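Local coordinates for protein SusD homolog (Bacteroides thetaiotaomicron, PDB 3SGH) that probably binds glycans at the outer membrane, as a SusD-like lipoprotein built on an alpha-alpha superhelix, at residues Gly48-Thr53 with Pro247-Asn252; Gly281-Arg286 with Ala299-Leu304. All coordinates share one frame; numbering follows the deposited sequence.

Contact 1: Gly48-Thr53 with Pro247-Asn252; sequences GQVTAT and PEVRAN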
ATOM      1  N   GLY A  48      -1.717   6.927   6.765  1.00 13.00           N
ATOM      2  CA  GLY A  48      -2.605   8.084   7.025  1.00 13.30           C
ATOM      3  C   GLY A  48      -4.070   7.937   6.672  1.00 13.30           C
ATOM      4  O   GLY A  48      -4.784   8.935   6.707  1.00 13.60           O
ATOM      5  N   GLN A  49      -4.513   6.722   6.322  1.00 12.99           N
ATOM      6  CA  GLN A  49      -5.910   6.480   5.893  1.00 13.86           C
ATOM      7  C   GLN A  49      -6.785   5.757   6.922  1.00 12.96           C
ATOM      8  O   GLN A  49      -7.961   6.087   7.108  1.00 14.21           O
ATOM      9  CB  GLN A  49      -5.946   5.675   4.591  1.00 14.04           C
ATOM     10  CG  GLN A  49      -5.060   6.150   3.488  1.00 14.31           C
ATOM     11  CD  GLN A  49      -5.380   5.475   2.171  1.00 13.99           C
ATOM     12  OE1 GLN A  49      -5.607   4.292   2.133  1.00 14.21           O
ATOM     13  NE2 GLN A  49      -5.409   6.250   1.076  1.00 13.32           N
ATOM     14  N   VAL A  50      -6.187   4.801   7.624  1.00 13.30           N
ATOM     15  CA  VAL A  50      -6.822   4.094   8.751  1.00 13.08           C
ATOM     16  C   VAL A  50      -6.081   4.307  10.065  1.00 12.59           C
ATOM     17  O   VAL A  50      -4.867   4.602  10.079  1.00 13.63           O
ATOM     18  CB  VAL A  50      -6.917   2.576   8.460  1.00 13.29           C
ATOM     19  CG1 VAL A  50      -7.422   2.366   6.999  1.00 13.93           C
ATOM     20  CG2 VAL A  50      -5.541   1.908   8.625  1.00 13.19           C
ATOM     21  N   THR A  51      -6.817   4.246  11.155  1.00 13.58           N
ATOM     22  CA  THR A  51      -6.237   4.321  12.505  1.00 13.35           C
ATOM     23  C   THR A  51      -6.663   3.073  13.285  1.00 14.08           C
ATOM     24  O   THR A  51      -7.824   2.751  13.322  1.00 13.10           O
ATOM     25  CB  THR A  51      -6.674   5.593  13.237  1.00 13.34           C
ATOM     26  OG1 THR A  51      -6.067   6.717  12.597  1.00 14.19           O
ATOM     27  CG2 THR A  51      -6.251   5.568  14.718  1.00 13.45           C
ATOM     28  N   ALA A  52      -5.702   2.369  13.879  1.00 14.00           N
ATOM     29  CA  ALA A  52      -5.994   1.285  14.820  1.00 14.36           C
ATOM     30  C   ALA A  52      -6.410   1.870  16.186  1.00 14.64           C
ATOM     31  O   ALA A  52      -5.651   2.601  16.811  1.00 15.98           O
ATOM     32  CB  ALA A  52      -4.766   0.360  14.946  1.00 13.68           C
ATOM     33  N   THR A  53      -7.624   1.586  16.645  0.50 14.51           N
ATOM     34  CA  THR A  53      -8.145   2.235  17.867  0.50 14.82           C
ATOM     35  C   THR A  53      -7.864   1.475  19.186  0.50 15.47           C
ATOM     36  O   THR A  53      -8.322   1.850  20.252  0.50 15.28           O
ATOM     37  CB  THR A  53      -9.654   2.525  17.720  0.50 14.82           C
ATOM     38  OG1 THR A  53     -10.358   1.297  17.489  0.50 14.44           O
ATOM     39  CG2 THR A  53      -9.907   3.531  16.558  0.50 14.45           C
ATOM     40  N   PRO A 247     -14.640  -2.846  18.093  1.00 17.23           N
ATOM     41  CA  PRO A 247     -13.970  -2.182  16.942  1.00 17.65           C
ATOM     42  C   PRO A 247     -12.488  -2.019  17.183  1.00 17.50           C
ATOM     43  O   PRO A 247     -12.098  -1.807  18.326  1.00 20.60           O
ATOM     44  CB  PRO A 247     -14.608  -0.782  16.917  1.00 17.55           C
ATOM     45  CG  PRO A 247     -14.965  -0.502  18.383  1.00 17.94           C
ATOM     46  CD  PRO A 247     -15.207  -1.868  19.041  1.00 18.30           C
ATOM     47  N   GLU A 248     -11.664  -2.120  16.145  1.00 15.65           N
ATOM     48  CA  GLU A 248     -10.246  -1.837  16.265  1.00 15.09           C
ATOM     49  C   GLU A 248      -9.660  -1.036  15.103  1.00 15.34           C
ATOM     50  O   GLU A 248      -8.461  -0.820  15.082  1.00 14.71           O
ATOM     51  CB  GLU A 248      -9.449  -3.123  16.549  1.00 15.13           C
ATOM     52  CG  GLU A 248      -9.774  -3.721  17.942  1.00 16.10           C
ATOM     53  CD  GLU A 248      -8.939  -4.921  18.336  1.00 17.29           C
ATOM     54  OE1 GLU A 248      -7.953  -5.258  17.637  1.00 16.24           O
ATOM     55  OE2 GLU A 248      -9.285  -5.503  19.392  1.00 17.77           O
ATOM     56  N   VAL A 249     -10.508  -0.578  14.169  1.00 13.73           N
ATOM     57  CA  VAL A 249     -10.077   0.309  13.100  1.00 12.70           C
ATOM     58  C   VAL A 249     -11.131   1.337  12.778  1.00 13.98           C
ATOM     59  O   VAL A 249     -12.320   1.035  12.783  1.00 13.43           O
ATOM     60  CB  VAL A 249      -9.606  -0.503  11.835  1.00 11.81           C
ATOM     61  CG1 VAL A 249     -10.829  -1.163  11.133  1.00 12.09           C
ATOM     62  CG2 VAL A 249      -8.758   0.377  10.894  1.00 12.03           C
ATOM     63  N   ARG A 250     -10.667   2.586  12.568  1.00 14.16           N
ATOM     64  CA  ARG A 250     -11.520   3.687  12.169  1.00 13.57           C
ATOM     65  C   ARG A 250     -10.802   4.512  11.095  1.00 12.75           C
ATOM     66  O   ARG A 250      -9.655   4.266  10.779  1.00 12.44           O
ATOM     67  CB  ARG A 250     -11.907   4.559  13.376  1.00 13.41           C
ATOM     68  CG  ARG A 250     -12.901   3.937  14.364  1.00 11.20           C
ATOM     69  CD  ARG A 250     -14.274   3.819  13.789  1.00 13.96           C
ATOM     70  NE  ARG A 250     -15.278   3.197  14.629  1.00 13.18           N
ATOM     71  CZ  ARG A 250     -15.612   1.897  14.652  1.00 13.25           C
ATOM     72  NH1 ARG A 250     -14.945   1.003  13.944  1.00 16.89           N
ATOM     73  NH2 ARG A 250     -16.592   1.480  15.433  1.00 16.76           N
ATOM     74  N   ALA A 251     -11.483   5.489  10.525  1.00 13.00           N
ATOM     75  CA  ALA A 251     -10.873   6.406   9.581  1.00 14.26           C
ATOM     76  C   ALA A 251      -9.775   7.222  10.312  1.00 13.60           C
ATOM     77  O   ALA A 251      -9.910   7.595  11.467  1.00 14.28           O
ATOM     78  CB  ALA A 251     -11.941   7.324   8.984  1.00 12.36           C
ATOM     79  N   ASN A 252      -8.713   7.514   9.607  1.00 13.81           N
ATOM     80  CA  ASN A 252      -7.565   8.260  10.132  1.00 14.42           C
ATOM     81  C   ASN A 252      -7.802   9.761   9.954  1.00 14.64           C
ATOM     82  O   ASN A 252      -8.285  10.237   8.915  1.00 14.66           O
ATOM     83  CB  ASN A 252      -6.297   7.795   9.399  1.00 13.99           C
ATOM     84  CG  ASN A 252      -5.011   8.337   9.976  1.00 13.91           C
ATOM     85  OD1 ASN A 252      -4.845   9.550  10.163  1.00 14.35           O
ATOM     86  ND2 ASN A 252      -4.050   7.452  10.181  1.00 12.89           N
TER
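Thr51 and Arg250 form the hydrogen-bonded pair at the middle of a two-stranded antiparallel sheet, strand 50-52 against strand 249-251, whose axes approach to 4.6 Å at 145°. Thr51 N donates to Arg250 O at 2.9 Å and 170°, and Arg250 N returns the bond to Thr51 O. Val50 with Ala251 and Ala52 with Val249 are the flanking non-hydrogen-bonded pairs. Beyond them, Thr53 N reaches Glu248 O at 3.0 Å and Asn252 N reaches Gln49 O, each donor standing well above the carbonyl plane, so the regular pattern gives way at both ends.

Asn252 continues the pairing with its side chain. With CG anti to the backbone N (chi1 -172°), its amide is carried over to segment 48-53: ND2 donates to Val50 O at 3.0 Å, and that acceptor lies near the amide plane, while OD1 caps Cys254 N at the start of helix 253-261. Thr51 OG1 sits close to ND2 but bonds instead to Val285 O. Val249 CG2 touches Val50 CB at 3.8 Å; past the strand end, Thr53 CG2 lies against Arg250 CG at 3.7 Å. Arg250 bends back, its NH1 donating to Val249 O. One side-chain amide thus bonds two backbone sites, Val50 O and Cys254 N, tying this buried sheet to a helix N-terminus, whereas Val249 N is buried without a partner.

Contact 2: Gly281-Arg286 with Ala299-Leu304; sequences GYVGVR and ANYSKL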
ATOM      1  N   GLY A 281     -20.947  15.241   9.984  1.00 18.83           N
ATOM      2  CA  GLY A 281     -19.610  15.485   9.397  1.00 18.84           C
ATOM      3  C   GLY A 281     -18.684  14.273   9.576  1.00 16.94           C
ATOM      4  O   GLY A 281     -19.024  13.315  10.259  1.00 17.87           O
ATOM      5  N   TYR A 282     -17.501  14.385   8.985  1.00 16.27           N
ATOM      6  CA  TYR A 282     -16.505  13.357   8.943  1.00 15.78           C
ATOM      7  C   TYR A 282     -15.402  13.762   9.880  1.00 15.35           C
ATOM      8  O   TYR A 282     -14.892  14.852   9.780  1.00 16.49           O
ATOM      9  CB  TYR A 282     -15.975  13.156   7.502  1.00 15.15           C
ATOM     10  CG  TYR A 282     -17.095  12.803   6.550  1.00 16.71           C
ATOM     11  CD1 TYR A 282     -17.555  11.495   6.439  1.00 16.69           C
ATOM     12  CD2 TYR A 282     -17.741  13.795   5.811  1.00 19.30           C
ATOM     13  CE1 TYR A 282     -18.629  11.158   5.602  1.00 19.73           C
ATOM     14  CE2 TYR A 282     -18.805  13.456   4.936  1.00 20.48           C
ATOM     15  CZ  TYR A 282     -19.237  12.149   4.857  1.00 18.68           C
ATOM     16  OH  TYR A 282     -20.266  11.845   4.018  1.00 22.35           O
ATOM     17  N   VAL A 283     -15.105  12.880  10.834  1.00 15.78           N
ATOM     18  CA  VAL A 283     -14.054  13.093  11.825  1.00 15.18           C
ATOM     19  C   VAL A 283     -13.268  11.800  11.996  1.00 15.12           C
ATOM     20  O   VAL A 283     -13.804  10.748  12.441  1.00 14.68           O
ATOM     21  CB  VAL A 283     -14.602  13.572  13.189  1.00 15.48           C
ATOM     22  CG1 VAL A 283     -13.453  13.772  14.171  1.00 15.23           C
ATOM     23  CG2 VAL A 283     -15.464  14.899  13.070  1.00 15.07           C
ATOM     24  N   GLY A 284     -11.993  11.855  11.615  1.00 14.79           N
ATOM     25  CA  GLY A 284     -11.077  10.720  11.804  1.00 15.01           C
ATOM     26  C   GLY A 284     -10.467  10.667  13.193  1.00 15.14           C
ATOM     27  O   GLY A 284     -10.639  11.599  13.995  1.00 15.90           O
ATOM     28  N   VAL A 285      -9.747   9.582  13.445  1.00 13.97           N
ATOM     29  CA  VAL A 285      -9.028   9.330  14.696  1.00 13.88           C
ATOM     30  C   VAL A 285      -7.562   9.621  14.525  1.00 13.49           C
ATOM     31  O   VAL A 285      -6.942   9.156  13.571  1.00 13.33           O
ATOM     32  CB  VAL A 285      -9.249   7.867  15.192  1.00 13.94           C
ATOM     33  CG1 VAL A 285      -8.494   7.642  16.563  1.00 14.33           C
ATOM     34  CG2 VAL A 285     -10.728   7.568  15.282  1.00 13.14           C
ATOM     35  N   ARG A 286      -6.976  10.393  15.454  1.00 14.06           N
ATOM     36  CA  ARG A 286      -5.550  10.647  15.407  1.00 14.58           C
ATOM     37  C   ARG A 286      -4.797   9.342  15.753  1.00 14.73           C
ATOM     38  O   ARG A 286      -4.974   8.790  16.846  1.00 15.36           O
ATOM     39  CB  ARG A 286      -5.181  11.771  16.371  1.00 14.85           C
ATOM     40  CG  ARG A 286      -3.707  12.151  16.358  1.00 12.97           C
ATOM     41  CD  ARG A 286      -3.325  12.996  15.105  1.00 14.98           C
ATOM     42  NE  ARG A 286      -1.890  13.235  15.116  1.00 15.05           N
ATOM     43  CZ  ARG A 286      -1.244  14.146  15.834  1.00 15.33           C
ATOM     44  NH1 ARG A 286      -1.889  15.044  16.525  1.00 16.69           N
ATOM     45  NH2 ARG A 286       0.092  14.175  15.814  1.00 16.29           N
ATOM     46  N   ALA A 299     -15.440   4.570  19.119  1.00 16.94           N
ATOM     47  CA  ALA A 299     -16.426   3.722  18.456  1.00 16.88           C
ATOM     48  C   ALA A 299     -17.309   4.496  17.469  1.00 15.85           C
ATOM     49  O   ALA A 299     -17.690   3.960  16.434  1.00 16.84           O
ATOM     50  CB  ALA A 299     -17.303   2.948  19.518  1.00 17.65           C
ATOM     51  N   ASN A 300     -17.651   5.739  17.790  1.00 16.19           N
ATOM     52  CA  ASN A 300     -18.564   6.535  16.969  1.00 16.32           C
ATOM     53  C   ASN A 300     -17.917   7.635  16.109  1.00 16.20           C
ATOM     54  O   ASN A 300     -18.623   8.492  15.577  1.00 16.61           O
ATOM     55  CB  ASN A 300     -19.657   7.126  17.867  1.00 16.43           C
ATOM     56  CG  ASN A 300     -20.364   6.069  18.664  1.00 20.25           C
ATOM     57  OD1 ASN A 300     -20.719   5.032  18.126  1.00 19.86           O
ATOM     58  ND2 ASN A 300     -20.557   6.310  19.952  1.00 24.00           N
ATOM     59  N   TYR A 301     -16.595   7.587  15.957  1.00 15.47           N
ATOM     60  CA  TYR A 301     -15.921   8.377  14.979  1.00 15.60           C
ATOM     61  C   TYR A 301     -16.164   7.778  13.577  1.00 15.21           C
ATOM     62  O   TYR A 301     -16.714   6.685  13.465  1.00 14.96           O
ATOM     63  CB  TYR A 301     -14.416   8.481  15.308  1.00 14.42           C
ATOM     64  CG  TYR A 301     -14.072   9.439  16.453  1.00 15.71           C
ATOM     65  CD1 TYR A 301     -14.682   9.311  17.724  1.00 15.25           C
ATOM     66  CD2 TYR A 301     -13.066  10.431  16.301  1.00 15.69           C
ATOM     67  CE1 TYR A 301     -14.364  10.159  18.783  1.00 18.85           C
ATOM     68  CE2 TYR A 301     -12.728  11.253  17.369  1.00 13.99           C
ATOM     69  CZ  TYR A 301     -13.387  11.117  18.598  1.00 16.01           C
ATOM     70  OH  TYR A 301     -13.081  11.917  19.650  1.00 15.38           O
ATOM     71  N   SER A 302     -15.759   8.484  12.523  1.00 14.36           N
ATOM     72  CA  SER A 302     -15.953   7.981  11.167  1.00 14.29           C
ATOM     73  C   SER A 302     -15.338   6.595  10.936  1.00 14.64           C
ATOM     74  O   SER A 302     -14.157   6.359  11.266  1.00 14.13           O
ATOM     75  CB  SER A 302     -15.396   8.939  10.143  1.00 13.69           C
ATOM     76  OG  SER A 302     -16.184  10.109  10.098  1.00 15.07           O
ATOM     77  N   LYS A 303     -16.143   5.724  10.338  1.00 15.47           N
ATOM     78  CA  LYS A 303     -15.725   4.393   9.969  1.00 15.40           C
ATOM     79  C   LYS A 303     -15.318   4.351   8.511  1.00 16.22           C
ATOM     80  O   LYS A 303     -15.652   5.237   7.714  1.00 16.76           O
ATOM     81  CB  LYS A 303     -16.850   3.401  10.193  1.00 15.49           C
ATOM     82  CG  LYS A 303     -17.390   3.372  11.620  1.00 17.23           C
ATOM     83  CD  LYS A 303     -18.537   2.391  11.838  1.00 23.62           C
ATOM     84  CE  LYS A 303     -19.875   2.987  11.337  1.00 29.67           C
ATOM     85  NZ  LYS A 303     -21.137   2.128  11.525  1.00 30.34           N
ATOM     86  N   LEU A 304     -14.567   3.309   8.158  1.00 16.03           N
ATOM     87  CA  LEU A 304     -14.279   3.032   6.756  1.00 15.75           C
ATOM     88  C   LEU A 304     -15.591   2.530   6.132  1.00 15.63           C
ATOM     89  O   LEU A 304     -16.245   1.610   6.664  1.00 15.85           O
ATOM     90  CB  LEU A 304     -13.182   1.953   6.655  1.00 16.27           C
ATOM     91  CG  LEU A 304     -11.898   2.149   7.479  1.00 18.16           C
ATOM     92  CD1 LEU A 304     -10.981   0.951   7.277  1.00 17.56           C
ATOM     93  CD2 LEU A 304     -11.186   3.442   7.076  1.00 17.17           C
TER
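Val283 and Ser302 meet where two segments of the long loop that leads from helix 267-270 to strand 314-317 pair, in this SusD-like fold; neither segment is a regular strand. Their CA atoms are 5.5 Å apart, and two bonds join them: Ser302 N donates to Val283 O at 3.0 Å, and Val283 N donates to Ser302 OG at 3.1 Å and 152°. A serine hydroxyl therefore takes the acceptor role that a backbone carbonyl fills in a sheet; the same oxygen is also hydrogen-bonded to Thr272 O.

The Tyr301 side chain crosses Val283 obliquely and Val285 at about a right angle. Its CB touches Val283 O from one direction and Val285 CG2, at 3.8 Å, from another, roughly at right angles, and CG stays near that methyl. Chi1 of -76° sets CG anti to the carbonyl carbon and sends the ring toward Gly284. CD2 meets methyls of both valines, Val285 CG2 and, at 4.0 Å, Val283 CG1. CE2 lies near the same Val283 methyl, and at the tip OH bonds to Asp376 OD1. Tyr298 adds an edge-to-face contact with the ring. Gly284 O, itself hydrogen-bonded to Tyr374 OH, lies in the plane of the Tyr301 ring at its edge, 3.5 Å from CD2.

Overall arrangement
The centres of the two contacts lie 8 Å apart, on the same side of the chain's centre, and come in series: contact 1 closes at Asn252 before contact 2 opens at Gly281. Strand 249-251 pairs with strand 50-52 along one edge, while Ala251 uses its backbone N and O on the other edge to bond Ser302 and Val285 of contact 2, Val285 N lying 2.8 Å from Ala251 O. Contact 1 brings together segments with 193 residues between them, 110 of them helical, whereas only 12 residues, none in a helix or strand, separate those of contact 2. Together they extend a small sheet into irregular structure within a mostly helical chain.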